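Local coordinates for histidine kinase (Pseudomonas aeruginosa, PDB 7C1I), which probably relays phosphoryl groups between sensor kinases and response regulators in a two-component system, as a histidine-containing phosphotransfer (HPt) protein, at residues K76-S81 with P91-Q96. Numbering follows the deposited sequence. Where two conformers were deposited one is given.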
ATOM      1  N   LYS A  76      -7.672 -11.465  15.090  1.00 17.20           N
ATOM      2  CA  LYS A  76      -7.949 -12.878  15.463  1.00 18.04           C
ATOM      3  C   LYS A  76      -7.406 -13.846  14.405  1.00 18.49           C
ATOM      4  O   LYS A  76      -6.753 -14.856  14.735  1.00 19.74           O
ATOM      5  CB  LYS A  76      -9.466 -13.021  15.628  1.00 21.55           C
ATOM      6  CG  LYS A  76      -9.923 -14.438  15.947  1.00 21.57           C
ATOM      7  CD  LYS A  76     -11.435 -14.507  16.013  1.00 24.47           C
ATOM      8  CE  LYS A  76     -12.013 -15.868  16.340  1.00 38.08           C
ATOM      9  NZ  LYS A  76     -12.190 -16.682  15.115  1.00 46.63           N
ATOM     10  N   GLU A  77      -7.575 -13.457  13.137  1.00 18.49           N
ATOM     11  CA  GLU A  77      -7.050 -14.328  12.051  1.00 15.89           C
ATOM     12  C   GLU A  77      -5.525 -14.445  12.123  1.00 18.49           C
ATOM     13  O   GLU A  77      -4.942 -15.532  11.932  1.00 19.24           O
ATOM     14  CB  GLU A  77      -7.447 -13.745  10.694  1.00 15.55           C
ATOM     15  CG  GLU A  77      -8.918 -13.863  10.339  1.00 19.12           C
ATOM     16  CD  GLU A  77      -9.105 -13.404   8.904  1.00 25.85           C
ATOM     17  OE1 GLU A  77      -9.451 -12.223   8.700  1.00 25.51           O
ATOM     18  OE2 GLU A  77      -9.029 -14.278   8.014  1.00 24.25           O
ATOM     19  N   LEU A  78      -4.849 -13.332  12.425  1.00 15.23           N
ATOM     20  CA  LEU A  78      -3.369 -13.323  12.558  1.00 15.42           C
ATOM     21  C   LEU A  78      -2.990 -14.203  13.755  1.00 18.26           C
ATOM     22  O   LEU A  78      -1.975 -14.926  13.708  1.00 18.28           O
ATOM     23  CB  LEU A  78      -2.816 -11.895  12.609  1.00 18.58           C
ATOM     24  CG  LEU A  78      -1.294 -11.845  12.718  1.00 17.12           C
ATOM     25  CD1 LEU A  78      -0.677 -12.582  11.538  1.00 20.79           C
ATOM     26  CD2 LEU A  78      -0.919 -10.371  12.734  1.00 18.89           C
ATOM     27  N   GLU A  79      -3.636 -13.979  14.904  1.00 17.24           N
ATOM     28  CA  GLU A  79      -3.283 -14.730  16.139  1.00 19.14           C
ATOM     29  C   GLU A  79      -3.372 -16.233  15.851  1.00 16.88           C
ATOM     30  O   GLU A  79      -2.404 -16.961  16.148  1.00 20.37           O
ATOM     31  CB  GLU A  79      -4.337 -14.377  17.190  1.00 18.76           C
ATOM     32  CG  GLU A  79      -4.016 -15.119  18.475  1.00 21.81           C
ATOM     33  CD  GLU A  79      -5.178 -15.030  19.451  1.00 30.11           C
ATOM     34  OE1 GLU A  79      -4.998 -15.671  20.505  1.00 32.94           O
ATOM     35  OE2 GLU A  79      -6.197 -14.367  19.178  1.00 24.39           O
ATOM     36  N   GLU A  80      -4.470 -16.641  15.209  1.00 18.50           N
ATOM     37  CA  GLU A  80      -4.762 -18.088  15.019  1.00 19.96           C
ATOM     38  C   GLU A  80      -3.768 -18.640  13.992  1.00 24.11           C
ATOM     39  O   GLU A  80      -3.297 -19.778  14.185  1.00 25.26           O
ATOM     40  CB  GLU A  80      -6.199 -18.296  14.539  1.00 20.63           C
ATOM     41  CG  GLU A  80      -7.161 -17.996  15.675  1.00 28.82           C
ATOM     42  CD  GLU A  80      -8.625 -18.174  15.312  1.00 38.31           C
ATOM     43  OE1 GLU A  80      -8.967 -18.434  14.142  1.00 41.69           O
ATOM     44  OE2 GLU A  80      -9.433 -18.022  16.250  1.00 40.11           O
ATOM     45  N   SER A  81      -3.550 -17.927  12.881  1.00 20.99           N
ATOM     46  CA  SER A  81      -2.617 -18.493  11.871  1.00 21.83           C
ATOM     47  C   SER A  81      -1.193 -18.525  12.440  1.00 23.25           C
ATOM     48  O   SER A  81      -0.471 -19.534  12.297  1.00 23.80           O
ATOM     49  CB  SER A  81      -2.755 -17.769  10.557  1.00 22.36           C
ATOM     50  OG  SER A  81      -2.546 -16.374  10.714  1.00 27.05           O
ATOM     51  N   PRO A  91       1.653 -11.063   6.016  1.00 12.21           N
ATOM     52  CA  PRO A  91       1.825  -9.766   5.359  1.00 12.32           C
ATOM     53  C   PRO A  91       0.485  -9.113   4.992  1.00 12.62           C
ATOM     54  O   PRO A  91       0.272  -7.935   5.244  1.00 14.58           O
ATOM     55  CB  PRO A  91       2.661 -10.091   4.113  1.00 14.21           C
ATOM     56  CG  PRO A  91       3.525 -11.240   4.576  1.00 15.01           C
ATOM     57  CD  PRO A  91       2.517 -12.060   5.355  1.00 14.28           C
ATOM     58  N   ALA A  92      -0.398  -9.899   4.368  1.00 11.52           N
ATOM     59  CA  ALA A  92      -1.710  -9.419   3.876  1.00 11.76           C
ATOM     60  C   ALA A  92      -2.584  -9.042   5.076  1.00 13.30           C
ATOM     61  O   ALA A  92      -3.358  -8.067   4.990  1.00 14.59           O
ATOM     62  CB  ALA A  92      -2.382 -10.387   2.934  1.00 14.70           C
ATOM     63  N   LEU A  93      -2.560  -9.886   6.113  1.00 12.63           N
ATOM     64  CA  LEU A  93      -3.437  -9.543   7.265  1.00 12.64           C
ATOM     65  C   LEU A  93      -2.963  -8.234   7.906  1.00 12.08           C
ATOM     66  O   LEU A  93      -3.784  -7.409   8.367  1.00 12.64           O
ATOM     67  CB  LEU A  93      -3.376 -10.694   8.273  1.00 13.37           C
ATOM     68  CG  LEU A  93      -4.302 -11.849   7.898  1.00 16.20           C
ATOM     69  CD1 LEU A  93      -3.915 -13.101   8.670  1.00 16.23           C
ATOM     70  CD2 LEU A  93      -5.783 -11.549   8.069  1.00 17.15           C
ATOM     71  N   ILE A  94      -1.657  -8.029   8.096  1.00 12.87           N
ATOM     72  CA  ILE A  94      -1.099  -6.746   8.616  1.00 11.16           C
ATOM     73  C   ILE A  94      -1.553  -5.579   7.730  1.00 14.53           C
ATOM     74  O   ILE A  94      -2.011  -4.549   8.261  1.00 14.22           O
ATOM     75  CB  ILE A  94       0.409  -6.831   8.915  1.00 13.97           C
ATOM     76  CG1 ILE A  94       0.619  -7.868  10.021  1.00 13.52           C
ATOM     77  CG2 ILE A  94       0.962  -5.451   9.235  1.00 16.29           C
ATOM     78  CD1 ILE A  94       2.090  -8.192  10.132  1.00 15.33           C
ATOM     79  N   GLU A  95      -1.478  -5.763   6.409  0.50 11.96           N
ATOM     80  CA  GLU A  95      -1.955  -4.652   5.541  0.50 11.77           C
ATOM     81  C   GLU A  95      -3.456  -4.411   5.731  0.50 14.83           C
ATOM     82  O   GLU A  95      -3.862  -3.230   5.722  0.50 15.23           O
ATOM     83  CB  GLU A  95      -1.576  -4.974   4.094  0.50 13.22           C
ATOM     84  CG  GLU A  95      -2.041  -3.874   3.157  0.50 13.54           C
ATOM     85  CD  GLU A  95      -1.348  -2.536   3.355  0.50 17.57           C
ATOM     86  OE1 GLU A  95      -0.301  -2.382   4.014  0.50 18.90           O
ATOM     87  OE2 GLU A  95      -2.014  -1.577   2.915  0.50 25.27           O
ATOM     88  N   GLN A  96      -4.282  -5.454   5.862  1.00 14.09           N
ATOM     89  CA  GLN A  96      -5.743  -5.288   6.082  1.00 13.04           C
ATOM     90  C   GLN A  96      -5.883  -4.529   7.407  1.00 13.49           C
ATOM     91  O   GLN A  96      -6.797  -3.684   7.493  1.00 13.73           O
ATOM     92  CB  GLN A  96      -6.499  -6.616   6.155  1.00 15.07           C
ATOM     93  CG  GLN A  96      -6.599  -7.270   4.785  1.00 16.55           C
ATOM     94  CD  GLN A  96      -7.450  -8.512   4.884  1.00 27.45           C
ATOM     95  OE1 GLN A  96      -7.131  -9.476   5.577  1.00 27.45           O
ATOM     96  NE2 GLN A  96      -8.590  -8.496   4.214  1.00 28.89           N
TER
HETATM   97  O   HOH W   1      -8.972 -11.488   6.065  1.00 25.35           O
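Leu93 lays its forked end against helix 69-83, and its two methyls divide the work. CD1 rests mainly on the backbone of Leu78, 3.9 Å from its N, while CD2 lies along the Glu77 side chain, 3.8 Å from that residue's CB. The leucine's CG stands opposite its own carbonyl carbon (chi1 -82°), which sends the fork across to the neighbouring helix, where the side chain crosses that of Glu77 at about a right angle. Leu78 takes the other common leucine shape, CG opposite the backbone N (chi1 -179°), which brings CD2 to within 4.0 Å of CG1 of Ile94. Leu40 of helix 22-45 touches both, placing these branched aliphatic side chains on the inward face of the four-helix bundle characteristic of HPt domains. Ser81, a small residue, sits beside Leu93 with OG 4.1 Å from CD1. That hydroxyl turns back to donate to Glu77 O at 2.8 Å, and it and the serine's backbone N approach this oxygen from opposite faces of the carbonyl plane. The extended Glu77 chain gives CD2 of Leu93 an aliphatic surface while its carboxylate reaches the partly exposed edge. There a water donates to OE1 of Glu77 and OE1 of Gln96, joining two acceptors, and OE2 forms a salt bridge with Arg89. Direct contact is thus essentially apolar, and the pairing probably depends mainly on how the buried side chains fit.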